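Local coordinates for protein mandalate racemase/muconate lactonizing enzyme (Unidentified, PDB 4E4U) that is a putative enolase-superfamily isomerase, probably acting, like mandelate racemase and muconate lactonizing enzyme, by abstracting the proton alpha to a carboxylate, at residues 221-235 / 247-260. Numbering follows the deposited sequence.
Sequences AKRLEKYDPLWFEEP and VAKHTSIPIATGER
A beta-alpha-beta crossover of the TIM-like barrel, strand 231-233, helix 241-249 and strand 255-257, sets Phe232 beside Ile255 and Glu233 beside Ala256 on parallel strands. Phe232 N donates to Pro254 O (2.9 Å), Ala256 N to Phe232 O, and Glu234 N to Ala256 O. Glu233 and Ala256 share one face of the sheet, where the small methyl of Ala256 fits over the five-membered ring of Trp231 in a CH-pi contact, CB 3.7 Å from its centroid. On the other face, Phe232 CG, anti to the backbone N (chi1 -178°), lays the side chain along Ile255, whose CD1 is 3.9 Å from Phe232 CB. Before the strands, branched Ile253 packs CD1 on Leu224 CB (3.8 Å) and Pro229 CG, and CG2 on Phe232 CB. Beside it Glu225 OE2 gathers three donors: Thr251 OG1 at 2.7 Å on its anti lone pair, Ser252 N from above the carboxylate plane, and Lys222 NZ in a salt bridge (2.9 Å) that probably stabilises the carboxylate. Lys222 NZ also reaches His250 O. At the strands' C-terminal ends, where barrel active sites lie, Phe82 of a neighbouring subunit packs on Glu234 and Arg260. These opposite charges form a salt bridge: Arg260 NH2 bonds weakly to Glu234 OE1, and NE meets the syn lone pair of Glu234 OE2 at 2.9 Å, carboxylate and guanidinium planes 68° apart.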
loop_
_atom_site.group_PDB
_atom_site.type_symbol
_atom_site.label_atom_id
_atom_site.label_comp_id
_atom_site.label_asym_id
_atom_site.label_seq_id
_atom_site.Cartn_x
_atom_site.Cartn_y
_atom_site.Cartn_z
ATOM N N ALA A 221 21.522 -6.211 -15.027
ATOM C CA ALA A 221 20.333 -6.601 -15.779
ATOM C C ALA A 221 20.119 -5.722 -17.013
ATOM O O ALA A 221 19.789 -6.228 -18.086
ATOM C CB ALA A 221 19.099 -6.583 -14.887
ATOM N N LYS A 222 20.324 -4.412 -16.879
ATOM C CA LYS A 222 20.111 -3.520 -18.022
ATOM C C LYS A 222 21.028 -3.881 -19.185
ATOM O O LYS A 222 20.622 -3.777 -20.336
ATOM C CB LYS A 222 20.265 -2.045 -17.637
ATOM C CG LYS A 222 19.294 -1.540 -16.566
ATOM C CD LYS A 222 17.935 -2.245 -16.544
ATOM C CE LYS A 222 16.948 -1.654 -17.528
ATOM N NZ LYS A 222 15.592 -2.265 -17.342
ATOM N N ARG A 223 22.243 -4.326 -18.878
ATOM C CA ARG A 223 23.194 -4.758 -19.898
ATOM C C ARG A 223 22.827 -6.084 -20.542
ATOM O O ARG A 223 23.134 -6.317 -21.716
ATOM C CB ARG A 223 24.583 -4.883 -19.292
ATOM C CG ARG A 223 25.238 -3.559 -18.975
ATOM C CD ARG A 223 26.428 -3.806 -18.088
ATOM N NE ARG A 223 27.241 -2.628 -17.804
ATOM C CZ ARG A 223 28.438 -2.397 -18.333
ATOM N NH1 ARG A 223 28.960 -3.240 -19.219
ATOM N NH2 ARG A 223 29.118 -1.325 -17.966
ATOM N N LEU A 224 22.183 -6.955 -19.774
ATOM C CA LEU A 224 21.888 -8.301 -20.247
ATOM C C LEU A 224 20.594 -8.387 -21.041
ATOM O O LEU A 224 20.384 -9.355 -21.778
ATOM C CB LEU A 224 21.836 -9.284 -19.075
ATOM C CG LEU A 224 23.122 -9.404 -18.255
ATOM C CD1 LEU A 224 22.969 -10.523 -17.238
ATOM C CD2 LEU A 224 24.345 -9.632 -19.149
ATOM N N GLU A 225 19.725 -7.390 -20.894
ATOM C CA GLU A 225 18.404 -7.460 -21.521
ATOM C C GLU A 225 18.456 -7.670 -23.035
ATOM O O GLU A 225 17.632 -8.393 -23.590
ATOM C CB GLU A 225 17.554 -6.233 -21.165
ATOM C CG GLU A 225 16.999 -6.307 -19.745
ATOM C CD GLU A 225 16.291 -5.044 -19.277
ATOM O OE1 GLU A 225 16.250 -4.047 -20.022
ATOM O OE2 GLU A 225 15.776 -5.037 -18.140
ATOM N N LYS A 226 19.438 -7.069 -23.700
ATOM C CA LYS A 226 19.522 -7.192 -25.154
ATOM C C LYS A 226 19.776 -8.626 -25.625
ATOM O O LYS A 226 19.572 -8.930 -26.797
ATOM C CB LYS A 226 20.596 -6.252 -25.724
ATOM C CG LYS A 226 22.030 -6.620 -25.344
ATOM C CD LYS A 226 23.060 -5.665 -25.967
ATOM C CE LYS A 226 23.164 -4.334 -25.220
ATOM N NZ LYS A 226 23.696 -4.477 -23.819
ATOM N N TYR A 227 20.198 -9.505 -24.718
ATOM C CA TYR A 227 20.421 -10.903 -25.083
ATOM C C TYR A 227 19.283 -11.830 -24.662
ATOM O O TYR A 227 19.371 -13.040 -24.840
ATOM C CB TYR A 227 21.772 -11.393 -24.558
ATOM C CG TYR A 227 22.881 -10.554 -25.128
ATOM C CD1 TYR A 227 23.144 -10.571 -26.494
ATOM C CD2 TYR A 227 23.633 -9.710 -24.323
ATOM C CE1 TYR A 227 24.134 -9.783 -27.044
ATOM C CE2 TYR A 227 24.644 -8.925 -24.865
ATOM C CZ TYR A 227 24.879 -8.968 -26.227
ATOM O OH TYR A 227 25.858 -8.184 -26.778
ATOM N N ASP A 228 18.218 -11.244 -24.114
ATOM C CA ASP A 228 16.995 -11.964 -23.729
ATOM C C ASP A 228 17.220 -13.289 -22.980
ATOM O O ASP A 228 16.715 -14.332 -23.404
ATOM C CB ASP A 228 16.102 -12.191 -24.962
ATOM C CG ASP A 228 14.696 -12.677 -24.605
ATOM O OD1 ASP A 228 14.144 -12.273 -23.558
ATOM O OD2 ASP A 228 14.123 -13.454 -25.396
ATOM N N PRO A 229 17.958 -13.254 -21.852
ATOM C CA PRO A 229 18.113 -14.494 -21.083
ATOM C C PRO A 229 16.775 -14.965 -20.521
ATOM O O PRO A 229 15.899 -14.147 -20.177
ATOM C CB PRO A 229 19.045 -14.103 -19.926
ATOM C CG PRO A 229 19.483 -12.711 -20.178
ATOM C CD PRO A 229 18.571 -12.094 -21.183
ATOM N N LEU A 230 16.635 -16.279 -20.405
ATOM C CA LEU A 230 15.449 -16.861 -19.790
ATOM C C LEU A 230 15.368 -16.513 -18.299
ATOM O O LEU A 230 14.283 -16.327 -17.760
ATOM C CB LEU A 230 15.423 -18.375 -20.022
ATOM C CG LEU A 230 14.428 -19.238 -19.231
ATOM C CD1 LEU A 230 12.994 -18.751 -19.345
ATOM C CD2 LEU A 230 14.512 -20.687 -19.679
ATOM N N TRP A 231 16.508 -16.427 -17.626
ATOM C CA TRP A 231 16.489 -15.926 -16.259
ATOM C C TRP A 231 17.793 -15.318 -15.797
ATOM O O TRP A 231 18.850 -15.528 -16.400
ATOM C CB TRP A 231 16.017 -16.992 -15.263
ATOM C CG TRP A 231 16.951 -18.138 -14.945
ATOM C CD1 TRP A 231 18.218 -18.069 -14.425
ATOM C CD2 TRP A 231 16.631 -19.528 -15.015
ATOM N NE1 TRP A 231 18.719 -19.339 -14.214
ATOM C CE2 TRP A 231 17.749 -20.257 -14.559
ATOM C CE3 TRP A 231 15.494 -20.240 -15.428
ATOM C CZ2 TRP A 231 17.776 -21.649 -14.514
ATOM C CZ3 TRP A 231 15.518 -21.622 -15.381
ATOM C CH2 TRP A 231 16.652 -22.312 -14.928
ATOM N N PHE A 232 17.671 -14.561 -14.714
ATOM C CA PHE A 232 18.771 -13.950 -13.980
ATOM C C PHE A 232 18.660 -14.587 -12.594
ATOM O O PHE A 232 17.695 -14.328 -11.857
ATOM C CB PHE A 232 18.526 -12.444 -13.956
ATOM C CG PHE A 232 19.598 -11.612 -13.277
ATOM C CD1 PHE A 232 20.820 -12.137 -12.869
ATOM C CD2 PHE A 232 19.349 -10.264 -13.039
ATOM C CE1 PHE A 232 21.773 -11.311 -12.256
ATOM C CE2 PHE A 232 20.292 -9.457 -12.433
ATOM C CZ PHE A 232 21.501 -9.979 -12.041
ATOM N N GLU A 233 19.607 -15.467 -12.274
ATOM C CA GLU A 233 19.543 -16.319 -11.086
ATOM C C GLU A 233 20.140 -15.632 -9.863
ATOM O O GLU A 233 21.172 -14.975 -9.976
ATOM C CB GLU A 233 20.339 -17.597 -11.366
ATOM C CG GLU A 233 20.323 -18.643 -10.267
ATOM C CD GLU A 233 20.624 -20.041 -10.793
ATOM O OE1 GLU A 233 20.325 -20.320 -11.973
ATOM O OE2 GLU A 233 21.137 -20.872 -10.019
ATOM N N GLU A 234 19.507 -15.795 -8.699
ATOM C CA GLU A 234 20.060 -15.299 -7.430
ATOM C C GLU A 234 20.809 -13.973 -7.575
ATOM O O GLU A 234 22.019 -13.905 -7.340
ATOM C CB GLU A 234 21.010 -16.335 -6.818
ATOM C CG GLU A 234 20.351 -17.605 -6.314
ATOM C CD GLU A 234 21.135 -18.204 -5.167
ATOM O OE1 GLU A 234 22.333 -18.498 -5.358
ATOM O OE2 GLU A 234 20.581 -18.337 -4.061
ATOM N N PRO A 235 20.099 -12.909 -7.971
ATOM C CA PRO A 235 20.840 -11.666 -8.221
ATOM C C PRO A 235 21.442 -11.063 -6.958
ATOM O O PRO A 235 22.427 -10.340 -7.059
ATOM C CB PRO A 235 19.778 -10.734 -8.824
ATOM C CG PRO A 235 18.455 -11.359 -8.453
ATOM C CD PRO A 235 18.697 -12.827 -8.412
ATOM N N VAL A 247 15.072 -5.887 -7.684
ATOM C CA VAL A 247 15.714 -6.252 -8.944
ATOM C C VAL A 247 14.635 -6.639 -9.964
ATOM O O VAL A 247 14.623 -6.151 -11.099
ATOM C CB VAL A 247 16.755 -7.375 -8.779
ATOM C CG1 VAL A 247 17.423 -7.669 -10.114
ATOM C CG2 VAL A 247 17.795 -6.991 -7.744
ATOM N N ALA A 248 13.698 -7.486 -9.548
ATOM C CA ALA A 248 12.632 -7.927 -10.448
ATOM C C ALA A 248 11.828 -6.748 -11.000
ATOM O O ALA A 248 11.443 -6.737 -12.166
ATOM C CB ALA A 248 11.719 -8.914 -9.738
ATOM N N LYS A 249 11.584 -5.749 -10.159
ATOM C CA LYS A 249 10.813 -4.579 -10.575
ATOM C C LYS A 249 11.512 -3.772 -11.660
ATOM O O LYS A 249 10.860 -3.101 -12.456
ATOM C CB LYS A 249 10.528 -3.679 -9.369
ATOM C CG LYS A 249 9.483 -4.254 -8.433
ATOM C CD LYS A 249 9.423 -3.484 -7.127
ATOM C CE LYS A 249 8.591 -4.242 -6.094
ATOM N NZ LYS A 249 8.688 -3.655 -4.732
ATOM N N HIS A 250 12.840 -3.856 -11.701
ATOM C CA HIS A 250 13.636 -2.998 -12.571
ATOM C C HIS A 250 14.215 -3.698 -13.794
ATOM O O HIS A 250 15.030 -3.117 -14.506
ATOM C CB HIS A 250 14.763 -2.337 -11.769
ATOM C CG HIS A 250 14.311 -1.158 -10.970
ATOM N ND1 HIS A 250 14.286 0.116 -11.484
ATOM C CD2 HIS A 250 13.842 -1.062 -9.700
ATOM C CE1 HIS A 250 13.830 0.955 -10.568
ATOM N NE2 HIS A 250 13.551 0.258 -9.475
ATOM N N THR A 251 13.809 -4.937 -14.035
ATOM C CA THR A 251 14.203 -5.635 -15.251
ATOM C C THR A 251 13.081 -6.494 -15.809
ATOM O O THR A 251 12.225 -7.008 -15.072
ATOM C CB THR A 251 15.488 -6.485 -15.060
ATOM O OG1 THR A 251 15.864 -7.061 -16.319
ATOM C CG2 THR A 251 15.259 -7.620 -14.069
ATOM N N SER A 252 13.100 -6.646 -17.130
ATOM C CA SER A 252 12.191 -7.553 -17.819
ATOM C C SER A 252 12.698 -8.992 -17.837
ATOM O O SER A 252 11.966 -9.894 -18.238
ATOM C CB SER A 252 11.955 -7.073 -19.250
ATOM O OG SER A 252 13.196 -6.858 -19.907
ATOM N N ILE A 253 13.950 -9.213 -17.433
ATOM C CA ILE A 253 14.469 -10.580 -17.386
ATOM C C ILE A 253 13.841 -11.289 -16.190
ATOM O O ILE A 253 13.867 -10.759 -15.081
ATOM C CB ILE A 253 15.998 -10.598 -17.210
ATOM C CG1 ILE A 253 16.685 -9.773 -18.302
ATOM C CG2 ILE A 253 16.516 -12.037 -17.173
ATOM C CD1 ILE A 253 18.164 -9.518 -18.040
ATOM N N PRO A 254 13.276 -12.493 -16.403
ATOM C CA PRO A 254 12.713 -13.217 -15.255
ATOM C C PRO A 254 13.752 -13.455 -14.164
ATOM O O PRO A 254 14.883 -13.824 -14.479
ATOM C CB PRO A 254 12.285 -14.554 -15.869
ATOM C CG PRO A 254 11.989 -14.222 -17.289
ATOM C CD PRO A 254 13.067 -13.224 -17.666
ATOM N N ILE A 255 13.378 -13.238 -12.906
ATOM C CA ILE A 255 14.254 -13.575 -11.790
ATOM C C ILE A 255 13.968 -14.992 -11.319
ATOM O O ILE A 255 12.812 -15.363 -11.079
ATOM C CB ILE A 255 14.103 -12.595 -10.607
ATOM C CG1 ILE A 255 14.358 -11.152 -11.070
ATOM C CG2 ILE A 255 15.034 -12.990 -9.461
ATOM C CD1 ILE A 255 15.654 -10.940 -11.846
ATOM N N ALA A 256 15.029 -15.792 -11.227
ATOM C CA ALA A 256 14.947 -17.150 -10.699
ATOM C C ALA A 256 15.737 -17.212 -9.409
ATOM O O ALA A 256 16.842 -16.681 -9.324
ATOM C CB ALA A 256 15.510 -18.156 -11.705
ATOM N N THR A 257 15.186 -17.875 -8.405
ATOM C CA THR A 257 15.935 -18.079 -7.180
ATOM C C THR A 257 15.350 -19.224 -6.378
ATOM O O THR A 257 14.259 -19.707 -6.678
ATOM C CB THR A 257 15.985 -16.792 -6.329
ATOM O OG1 THR A 257 17.100 -16.868 -5.441
ATOM C CG2 THR A 257 14.679 -16.584 -5.555
ATOM N N GLY A 258 16.059 -19.647 -5.341
ATOM C CA GLY A 258 15.472 -20.574 -4.395
ATOM C C GLY A 258 16.346 -21.692 -3.892
ATOM O O GLY A 258 15.951 -22.393 -2.957
ATOM N N GLU A 259 17.524 -21.884 -4.482
ATOM C CA GLU A 259 18.338 -23.032 -4.079
ATOM C C GLU A 259 18.843 -22.927 -2.645
ATOM O O GLU A 259 19.243 -23.930 -2.058
ATOM C CB GLU A 259 19.516 -23.240 -5.018
ATOM C CG GLU A 259 20.655 -22.278 -4.807
ATOM C CD GLU A 259 21.622 -22.313 -5.962
ATOM O OE1 GLU A 259 22.760 -22.794 -5.782
ATOM O OE2 GLU A 259 21.227 -21.870 -7.063
ATOM N N ARG A 260 18.816 -21.719 -2.079
ATOM C CA ARG A 260 19.243 -21.517 -0.696
ATOM C C ARG A 260 18.083 -21.210 0.238
ATOM O O ARG A 260 18.300 -20.811 1.383
ATOM C CB ARG A 260 20.310 -20.425 -0.615
ATOM C CG ARG A 260 21.622 -20.863 -1.226
ATOM C CD ARG A 260 22.678 -19.820 -1.058
ATOM N NE ARG A 260 22.630 -18.804 -2.098
ATOM C CZ ARG A 260 23.392 -17.718 -2.107
ATOM N NH1 ARG A 260 24.180 -17.443 -1.065
ATOM N NH2 ARG A 260 23.342 -16.891 -3.142
HETATM O O HOH W 1 13.641 -4.558 -21.208
HETATM O O HOH W 2 18.119 -19.016 -3.182
#